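Local coordinates for Mgp-operon protein 3 (Mycoplasma pneumoniae, PDB 6RJ1) that probably acts in cell adhesion, as an extracellular component of the attachment machinery of this human pathogen, at residues 63-68 with 81-86; 217-222 with 573-578; 231-236 with 443-448; 731-736 with 834-839; 807-812 with 913-918. All blocks are in the same frame, centred on the assembly; numbering follows the deposited sequence.

Interaction 1. Residues 63-68 with 81-86; sequences RVKFQD and ALSFDT
A two-stranded antiparallel pairing joins V64-F66 to L82-F84, with K65 and S83 as its central hydrogen-bonded pair. K65 N meets S83 O at 2.9 Å with an N-H...O angle of 177°, and S83 N returns a bond to K65 O. At the ends the backbone adds D85 N to R63 O (2.7 Å) and Q67 N to A81 O (2.8 Å). V64/F84 and F66/L82 are the non-hydrogen-bonded pairs. All four of these side chains share one face of this two-stranded sheet, and helices 446-454 and 157-163 pack against that face. There V64 CG2 lies 3.9 Å from F84 CD1, while the F66 ring brings CD1 to 3.6 Å from L82 CD1 and CE1 to 3.8 Å from A81 CB. The other face carries the polar contact. K65 starts with CG between the backbone N and the carbonyl carbon (chi1 73°), runs extended, then bends at its last torsion, so that NZ turns back to S83 OG at 3.1 Å. The K65 chain crosses D85 at about a right angle; OD2 stays near its methylenes, with NZ beyond salt-bridge distance. D85 OD1 meanwhile caps E88 N at the start of helix 86-93.

Interaction 2. Residues 217-222 with 573-578; sequences AVTGFK and YNQALA
With chi1 at 58°, CG of F221 sits between its own backbone N and carbonyl carbon, and the ring is folded over A576. The methyl CB of A576 lies over one ring face, 3.7 Å from the centroid and 14° off the ring normal, while A578 CB approaches the ring edge. Q575 is extended beyond CG, and its side chain crosses that of T219 at about a right angle, where Q575 NE2 makes a weak bond to T219 OG1 (3.1 Å). These groups belong to the antiparallel pairing of the weakly bonded strand 220-222 with strand 575-577, which on its other partner side joins the long strand 549-563 in a mixed sheet; 573-578 belongs to the part of the chain related to the MgpC adhesins, a family grouped with the beta-propellers. A576 N donates to F221 O at 2.8 Å with an N-H...O angle of 167°. A576 O accepts two bonds, a longer one from F221 N (3.3 Å) and one from Q575 NE2 (3.0 Å), which reach it from opposite faces of the carbonyl plane. The second bond is internal to its own strand and helps fix the amide rotation. V185 completes the setting: its O bonds T219 OG1, and its N bonds Q575 OE1.

Interaction 3. Residues 231-236 with 443-448; sequences KLNESW and LPNVIT
V446 lies under the indole of W236, with CG2 over one face of the five-membered ring, 3.7 Å from its centroid and 15° off the normal. The other branch, CG1, reaches the benzo part at CZ2 (3.6 Å). CG1 stands anti to the backbone N of V446 (chi1 168°), which lets both methyls bear on the same ring system. Beside this pair, I447 CD1 meets L232 CG at 3.8 Å, the two side chains passing each other at a slant. Two backbone bonds and one from a serine hydroxyl make up the polar contacts. I447 N donates to L232 O (3.0 Å) in the carbonyl plane, on a lone pair; V446 N donates to E234 O (3.0 Å), nearly along the C=O axis. Amides in the first turn of a helix lack acceptors within the helix, and here carbonyls of 231-236 supply them. S235 OG adds a bond to L443 O at 2.7 Å, tying the residues that lead into the helix.

Further out, a type I beta turn from K231 to E234 sets the carbonyls in place; E234 OE1 bonds K231 N, with an N-H...O angle of 172°. W236 NE1 is held by V166 O, and K231 NZ bonds Q162 O and forms a salt bridge with D163. The contact thus lodges the start of helix 446-454 against the connection between strands 229-230 and 239-241, with strand 64-66 touching L232 and I447 and with R230 beside V446 and W236.

Interaction 4. Residues 731-736 with 834-839; sequences HYLPVP and FSYTPF
Backbones of 731-736 and 834-839 stay well apart, with H731 CA 7.8 Å from F834 CA and L733 CA 8.3 Å from Y836 CA, and no hydrogen bond spans the gap. H731 and L733 on one side, F834 and Y836 on the other, each point across it in the alternation expected of extended chain. The H731 and F834 rings form an offset stack, with centroids 3.9 Å apart and planes at 12°: F834 CD1 lies over the centre of the imidazole, and H731 CB sits above the phenyl face, 3.9 Å from its centroid. This is a junction between two sheets. H731 lies near the end of strand 723-732 of a mixed sheet, whereas F834 opens the strand 834-838 of an antiparallel one, and side chains alone bridge the two. L733, whose CG is anti to the backbone N (chi1 -167°), wedges CD1 between the two aromatics of the facing strand: at the edge of the F834 ring, 3.7 Å from CZ, and obliquely against Y836, 3.7 Å from CD1. P736 CG approaches Y836 OH more loosely, at 4.1 Å. L694 of the first sheet touches both L733 and F834, as does V810 of the second; Y591 brings a further ring to H731.

Interaction 5. Residues 807-812 with 913-918; sequences GGVVRL and PAALAV
R811 and P913 cross at about a right angle, the proline beneath the flat guanidinium: P913 CB stands 3.4 Å from the guanidinium plane over one face, offset toward the rim, and 3.5 Å from NH1. At the edge of the same group A914 O is met by NH1 in a hydrogen bond of 2.8 Å, with an N-H...O angle of 153°. The acceptor lies close to the guanidinium plane, whereas NH1 stands above the plane of the carbonyl. With CG anti to the backbone N (chi1 -171°) and the chain extended from CG to NE, the charged end of R811 is carried out to P913 and A914. Nearer the backbone, R811 CB rests 3.8 Å from A915 CB. Strand 808-815, which carries R811, and strand 914-920 belong to two different antiparallel sheets; the axes of their short segments approach to 6.0 Å, with N-to-C directions at 148°, yet no backbone hydrogen bond joins them. Two small side chains, A915 and A917, line the facing side of the second strand at this close approach. V809 fits against both: its CG1 is 3.9 Å from A915 CB, and its CB is 3.8 Å from A917 CB. V893 of strand 888-896 touches V809 and A915 too, and L804 flanks the valine from its own sheet. The charge of R811 is met by E899 in a salt bridge to NH2, which also bonds S800 OG; these bonds probably fix the rotation of the guanidinium. R895 brings a like charge close to NH2, probably offset by E899.

The five contacts gather into two clusters and one outlier. Interactions 1 and 3 have centres about 11 Å apart and are joined directly: N233 ND2 to F66 O and V64 N to T448 OG1, both 2.8 Å, are probable hydrogen bonds. Interactions 4 and 5 lie about 9 Å apart, centre to centre, and share a sheet through their neighbouring strands 834-838 and 808-815, linked by R811 N to S835 O at 2.9 Å; T837 OG1 also reaches across to A915 O. These clusters flank the chain's centre, with interactions 1 and 5 about 42 Å apart between centres. Interaction 2 stands alone, yet it shares a mixed sheet with interaction 4, about 28 Å away between centres, and its chain loop encloses interaction 3.

Interaction 1. Residues 63-68 with 81-86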
# COMPACT_ATOMS: atom_id res chain seq x y z
N ARG A 63 -0.72 -22.65 -4.49
CA ARG A 63 -2.06 -22.74 -3.93
C ARG A 63 -2.00 -22.78 -2.41
O ARG A 63 -1.24 -23.57 -1.85
CB ARG A 63 -2.86 -23.93 -4.52
CG ARG A 63 -3.27 -23.75 -5.99
CD ARG A 63 -4.15 -22.52 -6.24
NE ARG A 63 -4.55 -22.40 -7.64
CZ ARG A 63 -3.80 -21.86 -8.61
NH1 ARG A 63 -2.59 -21.39 -8.34
NH2 ARG A 63 -4.27 -21.79 -9.85
N VAL A 64 -2.75 -21.88 -1.75
CA VAL A 64 -2.75 -21.79 -0.29
C VAL A 64 -4.14 -22.11 0.28
O VAL A 64 -5.16 -21.75 -0.32
CB VAL A 64 -2.17 -20.44 0.24
CG1 VAL A 64 -2.12 -20.40 1.76
CG2 VAL A 64 -0.78 -20.17 -0.34
N LYS A 65 -4.18 -22.84 1.41
CA LYS A 65 -5.41 -23.16 2.11
C LYS A 65 -5.35 -22.71 3.58
O LYS A 65 -4.28 -22.73 4.20
CB LYS A 65 -5.82 -24.65 1.97
CG LYS A 65 -4.99 -25.67 2.75
CD LYS A 65 -5.59 -27.07 2.73
CE LYS A 65 -4.74 -28.12 3.44
NZ LYS A 65 -3.43 -28.36 2.76
N PHE A 66 -6.49 -22.28 4.10
CA PHE A 66 -6.65 -21.89 5.50
C PHE A 66 -7.65 -22.86 6.13
O PHE A 66 -8.76 -23.04 5.61
CB PHE A 66 -7.10 -20.42 5.62
CG PHE A 66 -7.52 -19.99 7.01
CD1 PHE A 66 -6.59 -19.89 8.04
CD2 PHE A 66 -8.84 -19.64 7.28
CE1 PHE A 66 -6.97 -19.48 9.32
CE2 PHE A 66 -9.22 -19.22 8.56
CZ PHE A 66 -8.29 -19.15 9.57
N GLN A 67 -7.24 -23.54 7.20
CA GLN A 67 -8.12 -24.49 7.88
C GLN A 67 -9.00 -23.76 8.89
O GLN A 67 -8.52 -23.33 9.93
CB GLN A 67 -7.34 -25.64 8.52
CG GLN A 67 -7.73 -27.04 8.02
CD GLN A 67 -9.19 -27.44 8.21
OE1 GLN A 67 -9.80 -28.04 7.32
NE2 GLN A 67 -9.78 -27.13 9.37
N ASP A 68 -10.27 -23.57 8.52
CA ASP A 68 -11.28 -22.91 9.35
C ASP A 68 -12.39 -23.89 9.66
O ASP A 68 -12.93 -24.52 8.75
CB ASP A 68 -11.83 -21.64 8.67
CG ASP A 68 -12.57 -21.85 7.36
OD1 ASP A 68 -12.10 -22.66 6.53
OD2 ASP A 68 -13.61 -21.20 7.16
N ALA A 81 -2.56 -23.39 10.64
CA ALA A 81 -3.85 -23.34 9.95
C ALA A 81 -3.64 -23.01 8.48
O ALA A 81 -4.46 -23.38 7.63
CB ALA A 81 -4.73 -22.29 10.59
N LEU A 82 -2.52 -22.34 8.19
CA LEU A 82 -2.04 -21.93 6.88
C LEU A 82 -1.10 -23.02 6.34
O LEU A 82 -0.20 -23.47 7.05
CB LEU A 82 -1.29 -20.59 7.02
CG LEU A 82 -1.91 -19.34 6.39
CD1 LEU A 82 -3.41 -19.30 6.54
CD2 LEU A 82 -1.30 -18.09 6.98
N SER A 83 -1.36 -23.48 5.11
CA SER A 83 -0.55 -24.50 4.44
C SER A 83 -0.69 -24.40 2.93
O SER A 83 -1.64 -23.79 2.43
CB SER A 83 -0.93 -25.90 4.90
OG SER A 83 -2.28 -26.19 4.57
N PHE A 84 0.26 -25.00 2.20
CA PHE A 84 0.20 -25.02 0.75
C PHE A 84 -0.67 -26.20 0.31
O PHE A 84 -0.51 -27.31 0.82
CB PHE A 84 1.61 -25.11 0.14
CG PHE A 84 2.49 -23.89 0.31
CD1 PHE A 84 2.22 -22.70 -0.37
CD2 PHE A 84 3.63 -23.94 1.11
CE1 PHE A 84 3.05 -21.59 -0.22
CE2 PHE A 84 4.46 -22.83 1.25
CZ PHE A 84 4.16 -21.65 0.59
N ASP A 85 -1.62 -25.94 -0.60
CA ASP A 85 -2.53 -26.95 -1.15
C ASP A 85 -1.91 -27.60 -2.40
O ASP A 85 -2.20 -27.20 -3.53
CB ASP A 85 -3.91 -26.34 -1.46
CG ASP A 85 -5.04 -27.35 -1.41
OD1 ASP A 85 -5.04 -28.30 -2.24
OD2 ASP A 85 -5.92 -27.22 -0.53
N THR A 86 -1.05 -28.61 -2.16
CA THR A 86 -0.34 -29.41 -3.17
C THR A 86 -1.31 -30.06 -4.18
O THR A 86 -1.00 -30.11 -5.37
CB THR A 86 0.60 -30.40 -2.45
OG1 THR A 86 1.62 -29.65 -1.79
CG2 THR A 86 1.25 -31.41 -3.40

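Interaction 2. Residues 217-222 with 573-578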
# COMPACT_ATOMS: atom_id res chain seq x y z
N ALA A 217 -23.16 12.17 12.51
CA ALA A 217 -21.88 11.63 12.02
C ALA A 217 -22.02 10.14 11.67
O ALA A 217 -22.50 9.35 12.48
CB ALA A 217 -20.78 11.84 13.05
N VAL A 218 -21.67 9.79 10.42
CA VAL A 218 -21.79 8.44 9.86
C VAL A 218 -20.79 7.48 10.51
O VAL A 218 -19.60 7.78 10.61
CB VAL A 218 -21.73 8.46 8.31
CG1 VAL A 218 -21.84 7.05 7.74
CG2 VAL A 218 -22.82 9.35 7.72
N THR A 219 -21.31 6.33 10.98
CA THR A 219 -20.59 5.26 11.67
C THR A 219 -19.84 4.29 10.74
O THR A 219 -19.05 3.47 11.22
CB THR A 219 -21.54 4.50 12.61
OG1 THR A 219 -22.53 3.83 11.83
CG2 THR A 219 -22.18 5.40 13.64
N GLY A 220 -20.08 4.38 9.44
CA GLY A 220 -19.42 3.51 8.48
C GLY A 220 -20.07 3.45 7.12
O GLY A 220 -20.58 4.45 6.61
N PHE A 221 -20.00 2.27 6.49
CA PHE A 221 -20.55 2.06 5.16
C PHE A 221 -21.19 0.68 5.02
O PHE A 221 -20.71 -0.29 5.60
CB PHE A 221 -19.48 2.32 4.06
CG PHE A 221 -18.22 1.48 4.14
CD1 PHE A 221 -17.15 1.88 4.92
CD2 PHE A 221 -18.10 0.32 3.38
CE1 PHE A 221 -15.97 1.11 4.98
CE2 PHE A 221 -16.93 -0.44 3.43
CZ PHE A 221 -15.87 -0.05 4.23
N LYS A 222 -22.29 0.62 4.24
CA LYS A 222 -23.06 -0.58 3.95
C LYS A 222 -22.23 -1.61 3.17
O LYS A 222 -21.53 -1.26 2.21
CB LYS A 222 -24.34 -0.22 3.18
CG LYS A 222 -25.36 0.55 4.01
CD LYS A 222 -26.74 0.49 3.38
CE LYS A 222 -27.79 1.14 4.26
NZ LYS A 222 -29.11 1.21 3.58
N TYR A 573 -26.29 -3.43 11.27
CA TYR A 573 -26.38 -4.72 10.58
C TYR A 573 -25.94 -4.57 9.13
O TYR A 573 -26.37 -3.63 8.47
CB TYR A 573 -27.82 -5.28 10.65
CG TYR A 573 -28.12 -6.39 9.66
CD1 TYR A 573 -27.68 -7.69 9.88
CD2 TYR A 573 -28.88 -6.14 8.52
CE1 TYR A 573 -27.97 -8.72 8.98
CE2 TYR A 573 -29.18 -7.16 7.61
CZ TYR A 573 -28.72 -8.45 7.85
OH TYR A 573 -29.02 -9.45 6.95
N ASN A 574 -25.08 -5.50 8.65
CA ASN A 574 -24.55 -5.56 7.28
C ASN A 574 -23.70 -4.32 6.94
O ASN A 574 -23.63 -3.93 5.77
CB ASN A 574 -25.70 -5.76 6.26
CG ASN A 574 -25.54 -6.87 5.24
OD1 ASN A 574 -24.45 -7.40 5.00
ND2 ASN A 574 -26.65 -7.23 4.60
N GLN A 575 -23.04 -3.72 7.95
CA GLN A 575 -22.21 -2.55 7.69
C GLN A 575 -20.84 -2.60 8.37
O GLN A 575 -20.66 -3.29 9.39
CB GLN A 575 -22.96 -1.23 8.02
CG GLN A 575 -22.75 -0.68 9.43
CD GLN A 575 -23.06 0.79 9.53
OE1 GLN A 575 -24.22 1.22 9.48
NE2 GLN A 575 -22.04 1.60 9.71
N ALA A 576 -19.87 -1.88 7.78
CA ALA A 576 -18.52 -1.73 8.30
C ALA A 576 -18.55 -0.52 9.24
O ALA A 576 -19.39 0.36 9.07
CB ALA A 576 -17.54 -1.49 7.17
N LEU A 577 -17.67 -0.51 10.24
CA LEU A 577 -17.62 0.57 11.22
C LEU A 577 -16.33 1.36 11.07
O LEU A 577 -15.26 0.91 11.49
CB LEU A 577 -17.84 0.04 12.64
CG LEU A 577 -19.11 -0.77 12.86
CD1 LEU A 577 -18.95 -1.72 14.00
CD2 LEU A 577 -20.30 0.12 13.06
N ALA A 578 -16.44 2.51 10.39
CA ALA A 578 -15.35 3.42 10.06
C ALA A 578 -15.85 4.85 10.08
O ALA A 578 -17.00 5.11 9.76
CB ALA A 578 -14.82 3.09 8.67

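Interaction 3. Residues 231-236 with 443-448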
# COMPACT_ATOMS: atom_id res chain seq x y z
N LYS A 231 -13.73 -13.82 2.33
CA LYS A 231 -13.03 -14.54 3.38
C LYS A 231 -11.78 -15.20 2.75
O LYS A 231 -11.69 -15.32 1.53
CB LYS A 231 -13.94 -15.57 4.05
CG LYS A 231 -14.94 -14.97 5.02
CD LYS A 231 -15.42 -16.00 6.04
CE LYS A 231 -16.16 -15.34 7.17
NZ LYS A 231 -16.52 -16.31 8.24
N LEU A 232 -10.82 -15.58 3.59
CA LEU A 232 -9.55 -16.17 3.19
C LEU A 232 -9.66 -17.33 2.18
O LEU A 232 -8.90 -17.36 1.21
CB LEU A 232 -8.79 -16.61 4.46
CG LEU A 232 -7.59 -15.77 4.92
CD1 LEU A 232 -7.75 -14.29 4.64
CD2 LEU A 232 -7.31 -16.01 6.38
N ASN A 233 -10.63 -18.23 2.38
CA ASN A 233 -10.87 -19.38 1.50
C ASN A 233 -11.87 -19.10 0.36
O ASN A 233 -12.09 -19.95 -0.50
CB ASN A 233 -11.28 -20.61 2.31
CG ASN A 233 -10.17 -21.13 3.18
OD1 ASN A 233 -9.11 -21.56 2.69
ND2 ASN A 233 -10.37 -21.09 4.48
N GLU A 234 -12.45 -17.88 0.35
CA GLU A 234 -13.36 -17.44 -0.70
C GLU A 234 -12.52 -16.85 -1.82
O GLU A 234 -11.33 -16.60 -1.64
CB GLU A 234 -14.37 -16.41 -0.16
CG GLU A 234 -15.53 -17.01 0.62
CD GLU A 234 -16.46 -16.04 1.33
OE1 GLU A 234 -16.18 -14.82 1.35
OE2 GLU A 234 -17.49 -16.51 1.87
N SER A 235 -13.13 -16.65 -3.00
CA SER A 235 -12.43 -16.05 -4.14
C SER A 235 -13.06 -14.73 -4.53
O SER A 235 -14.30 -14.58 -4.48
CB SER A 235 -12.45 -16.97 -5.34
OG SER A 235 -11.75 -18.17 -5.06
N TRP A 236 -12.22 -13.77 -4.95
CA TRP A 236 -12.69 -12.49 -5.45
C TRP A 236 -13.18 -12.71 -6.89
O TRP A 236 -12.61 -13.56 -7.60
CB TRP A 236 -11.53 -11.49 -5.53
CG TRP A 236 -10.96 -11.04 -4.23
CD1 TRP A 236 -11.64 -10.56 -3.15
CD2 TRP A 236 -9.57 -10.87 -3.93
NE1 TRP A 236 -10.76 -10.15 -2.18
CE2 TRP A 236 -9.48 -10.33 -2.63
CE3 TRP A 236 -8.38 -11.14 -4.64
CZ2 TRP A 236 -8.25 -10.06 -2.02
CZ3 TRP A 236 -7.17 -10.86 -4.04
CH2 TRP A 236 -7.11 -10.34 -2.74
N LEU A 443 -11.17 -17.50 -9.74
CA LEU A 443 -9.79 -17.21 -9.35
C LEU A 443 -9.43 -18.02 -8.11
O LEU A 443 -10.33 -18.32 -7.33
CB LEU A 443 -9.62 -15.72 -9.00
CG LEU A 443 -9.93 -14.64 -10.04
CD1 LEU A 443 -9.81 -13.27 -9.42
CD2 LEU A 443 -9.00 -14.72 -11.23
N PRO A 444 -8.14 -18.31 -7.83
CA PRO A 444 -7.80 -18.98 -6.55
C PRO A 444 -8.12 -18.11 -5.32
O PRO A 444 -8.32 -16.90 -5.46
CB PRO A 444 -6.28 -19.21 -6.67
CG PRO A 444 -5.97 -19.06 -8.12
CD PRO A 444 -6.92 -18.04 -8.62
N ASN A 445 -8.17 -18.73 -4.12
CA ASN A 445 -8.46 -18.15 -2.79
C ASN A 445 -7.83 -16.77 -2.56
O ASN A 445 -6.78 -16.47 -3.14
CB ASN A 445 -7.92 -19.08 -1.67
CG ASN A 445 -8.31 -20.52 -1.75
OD1 ASN A 445 -9.24 -20.98 -1.07
ND2 ASN A 445 -7.61 -21.27 -2.59
N VAL A 446 -8.43 -15.97 -1.65
CA VAL A 446 -7.90 -14.68 -1.23
C VAL A 446 -6.51 -14.92 -0.58
O VAL A 446 -5.56 -14.20 -0.88
CB VAL A 446 -8.88 -13.95 -0.26
CG1 VAL A 446 -8.22 -12.76 0.43
CG2 VAL A 446 -10.15 -13.53 -0.99
N ILE A 447 -6.40 -16.00 0.24
CA ILE A 447 -5.17 -16.38 0.94
C ILE A 447 -4.04 -16.74 -0.05
O ILE A 447 -2.88 -16.40 0.21
CB ILE A 447 -5.43 -17.48 2.02
CG1 ILE A 447 -4.24 -17.59 3.00
CG2 ILE A 447 -5.83 -18.84 1.44
CD1 ILE A 447 -4.00 -16.38 3.89
N THR A 448 -4.37 -17.38 -1.19
CA THR A 448 -3.41 -17.73 -2.24
C THR A 448 -2.92 -16.43 -2.91
O THR A 448 -1.71 -16.26 -3.10
CB THR A 448 -4.09 -18.67 -3.25
OG1 THR A 448 -4.52 -19.84 -2.56
CG2 THR A 448 -3.18 -19.05 -4.41

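Interaction 4. Residues 731-736 with 834-839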
# COMPACT_ATOMS: atom_id res chain seq x y z
N HIS A 731 2.43 9.76 8.07
CA HIS A 731 2.12 11.07 7.56
C HIS A 731 0.91 11.02 6.65
O HIS A 731 0.76 10.12 5.83
CB HIS A 731 3.32 11.66 6.80
CG HIS A 731 3.38 13.15 6.86
ND1 HIS A 731 4.28 13.80 7.69
CD2 HIS A 731 2.62 14.07 6.23
CE1 HIS A 731 4.04 15.09 7.53
NE2 HIS A 731 3.06 15.31 6.65
N TYR A 732 0.05 12.03 6.79
CA TYR A 732 -1.14 12.18 5.97
C TYR A 732 -0.71 12.67 4.60
O TYR A 732 -0.09 13.73 4.47
CB TYR A 732 -2.12 13.13 6.67
CG TYR A 732 -3.33 13.55 5.86
CD1 TYR A 732 -4.25 12.61 5.39
CD2 TYR A 732 -3.60 14.90 5.64
CE1 TYR A 732 -5.38 13.00 4.68
CE2 TYR A 732 -4.74 15.30 4.94
CZ TYR A 732 -5.63 14.35 4.47
OH TYR A 732 -6.74 14.79 3.81
N LEU A 733 -0.99 11.86 3.58
CA LEU A 733 -0.62 12.14 2.21
C LEU A 733 -1.82 11.90 1.27
O LEU A 733 -1.94 10.83 0.68
CB LEU A 733 0.60 11.26 1.85
CG LEU A 733 1.38 11.57 0.58
CD1 LEU A 733 1.87 13.00 0.56
CD2 LEU A 733 2.55 10.62 0.44
N PRO A 734 -2.73 12.89 1.15
CA PRO A 734 -3.91 12.71 0.29
C PRO A 734 -3.60 12.85 -1.20
O PRO A 734 -2.55 13.38 -1.53
CB PRO A 734 -4.84 13.83 0.76
CG PRO A 734 -3.93 14.90 1.20
CD PRO A 734 -2.75 14.22 1.81
N VAL A 735 -4.52 12.42 -2.09
CA VAL A 735 -4.36 12.62 -3.54
C VAL A 735 -4.53 14.11 -3.85
O VAL A 735 -5.29 14.79 -3.15
CB VAL A 735 -5.32 11.80 -4.44
CG1 VAL A 735 -4.78 10.41 -4.71
CG2 VAL A 735 -6.75 11.76 -3.90
N PRO A 736 -3.90 14.66 -4.92
CA PRO A 736 -4.15 16.06 -5.25
C PRO A 736 -5.63 16.26 -5.58
O PRO A 736 -6.21 15.46 -6.32
CB PRO A 736 -3.28 16.28 -6.49
CG PRO A 736 -2.28 15.22 -6.46
CD PRO A 736 -2.99 14.04 -5.90
N PHE A 834 9.96 14.10 6.69
CA PHE A 834 9.04 13.93 5.56
C PHE A 834 8.90 15.22 4.76
O PHE A 834 8.77 16.30 5.34
CB PHE A 834 7.66 13.46 6.06
CG PHE A 834 6.62 13.23 4.99
CD1 PHE A 834 5.79 14.27 4.58
CD2 PHE A 834 6.43 11.98 4.44
CE1 PHE A 834 4.81 14.05 3.60
CE2 PHE A 834 5.45 11.76 3.48
CZ PHE A 834 4.64 12.80 3.07
N SER A 835 8.89 15.08 3.42
CA SER A 835 8.71 16.18 2.47
C SER A 835 7.96 15.68 1.23
O SER A 835 8.28 14.62 0.69
CB SER A 835 10.06 16.78 2.08
OG SER A 835 10.18 16.93 0.67
N TYR A 836 6.96 16.45 0.78
CA TYR A 836 6.19 16.15 -0.42
C TYR A 836 6.24 17.38 -1.33
O TYR A 836 5.86 18.48 -0.91
CB TYR A 836 4.75 15.72 -0.09
CG TYR A 836 3.81 15.74 -1.27
CD1 TYR A 836 3.77 14.68 -2.17
CD2 TYR A 836 2.98 16.84 -1.51
CE1 TYR A 836 2.92 14.70 -3.28
CE2 TYR A 836 2.14 16.88 -2.62
CZ TYR A 836 2.10 15.80 -3.49
OH TYR A 836 1.27 15.85 -4.58
N THR A 837 6.76 17.21 -2.55
CA THR A 837 6.84 18.28 -3.53
C THR A 837 5.99 17.89 -4.74
O THR A 837 6.26 16.86 -5.36
CB THR A 837 8.30 18.58 -3.90
OG1 THR A 837 9.07 18.67 -2.70
CG2 THR A 837 8.45 19.86 -4.72
N PRO A 838 4.93 18.66 -5.06
CA PRO A 838 4.08 18.29 -6.21
C PRO A 838 4.81 18.41 -7.53
O PRO A 838 5.53 19.39 -7.75
CB PRO A 838 2.92 19.30 -6.13
CG PRO A 838 3.01 19.94 -4.79
CD PRO A 838 4.46 19.91 -4.44
N PHE A 839 4.65 17.42 -8.42
CA PHE A 839 5.29 17.50 -9.72
C PHE A 839 4.37 18.17 -10.77
O PHE A 839 3.17 18.34 -10.53
CB PHE A 839 5.87 16.15 -10.19
CG PHE A 839 5.05 14.88 -10.16
CD1 PHE A 839 3.75 14.85 -10.66
CD2 PHE A 839 5.63 13.67 -9.76
CE1 PHE A 839 3.01 13.66 -10.67
CE2 PHE A 839 4.88 12.48 -9.77
CZ PHE A 839 3.59 12.48 -10.23

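Interaction 5. Residues 807-812 with 913-918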
# COMPACT_ATOMS: atom_id res chain seq x y z
N GLY A 807 0.66 12.74 -7.84
CA GLY A 807 0.81 14.19 -7.80
C GLY A 807 2.17 14.76 -7.45
O GLY A 807 2.39 15.96 -7.67
N GLY A 808 3.07 13.95 -6.92
CA GLY A 808 4.39 14.44 -6.55
C GLY A 808 5.38 13.43 -6.02
O GLY A 808 5.12 12.23 -5.98
N VAL A 809 6.56 13.94 -5.62
CA VAL A 809 7.65 13.15 -5.07
C VAL A 809 7.74 13.36 -3.55
O VAL A 809 7.59 14.49 -3.06
CB VAL A 809 9.00 13.42 -5.81
CG1 VAL A 809 9.47 14.87 -5.66
CG2 VAL A 809 10.09 12.44 -5.38
N VAL A 810 7.99 12.27 -2.82
CA VAL A 810 8.16 12.33 -1.37
C VAL A 810 9.59 11.92 -1.01
O VAL A 810 10.10 10.90 -1.49
CB VAL A 810 7.07 11.64 -0.51
CG1 VAL A 810 6.22 10.68 -1.32
CG2 VAL A 810 7.62 10.97 0.74
N ARG A 811 10.25 12.77 -0.23
CA ARG A 811 11.60 12.57 0.26
C ARG A 811 11.56 12.26 1.75
O ARG A 811 10.87 12.95 2.52
CB ARG A 811 12.47 13.81 -0.01
CG ARG A 811 13.94 13.56 0.27
CD ARG A 811 14.77 14.79 0.03
NE ARG A 811 16.09 14.65 0.63
CZ ARG A 811 17.03 15.58 0.60
NH1 ARG A 811 16.81 16.74 -0.01
NH2 ARG A 811 18.21 15.35 1.16
N LEU A 812 12.33 11.24 2.15
CA LEU A 812 12.44 10.80 3.53
C LEU A 812 13.86 11.05 4.02
O LEU A 812 14.80 10.54 3.44
CB LEU A 812 12.00 9.34 3.69
CG LEU A 812 10.63 9.00 3.07
CD1 LEU A 812 10.41 7.51 3.04
CD2 LEU A 812 9.50 9.74 3.77
N PRO A 913 14.34 19.00 4.19
CA PRO A 913 15.00 18.94 2.86
C PRO A 913 14.10 18.21 1.87
O PRO A 913 13.58 17.13 2.18
CB PRO A 913 16.31 18.18 3.13
CG PRO A 913 16.47 18.17 4.60
CD PRO A 913 15.11 18.24 5.19
N ALA A 914 13.84 18.85 0.73
CA ALA A 914 12.92 18.34 -0.29
C ALA A 914 13.59 17.73 -1.52
O ALA A 914 14.81 17.79 -1.68
CB ALA A 914 11.95 19.44 -0.70
N ALA A 915 12.76 17.12 -2.38
CA ALA A 915 13.15 16.50 -3.64
C ALA A 915 12.43 17.20 -4.80
O ALA A 915 11.48 17.95 -4.58
CB ALA A 915 12.79 15.02 -3.61
N LEU A 916 12.90 16.97 -6.03
CA LEU A 916 12.33 17.57 -7.23
C LEU A 916 12.28 16.53 -8.33
O LEU A 916 13.33 16.01 -8.71
CB LEU A 916 13.17 18.80 -7.65
CG LEU A 916 12.54 19.74 -8.67
CD1 LEU A 916 11.57 20.71 -8.00
CD2 LEU A 916 13.59 20.51 -9.40
N ALA A 917 11.07 16.20 -8.80
CA ALA A 917 10.85 15.21 -9.85
C ALA A 917 10.51 15.87 -11.17
O ALA A 917 9.61 16.72 -11.21
CB ALA A 917 9.74 14.25 -9.45
N VAL A 918 11.23 15.51 -12.24
CA VAL A 918 11.03 16.06 -13.58
C VAL A 918 11.24 15.01 -14.67
O VAL A 918 12.14 14.17 -14.56
CB VAL A 918 11.89 17.33 -13.88
CG1 VAL A 918 11.27 18.59 -13.30
CG2 VAL A 918 13.34 17.17 -13.42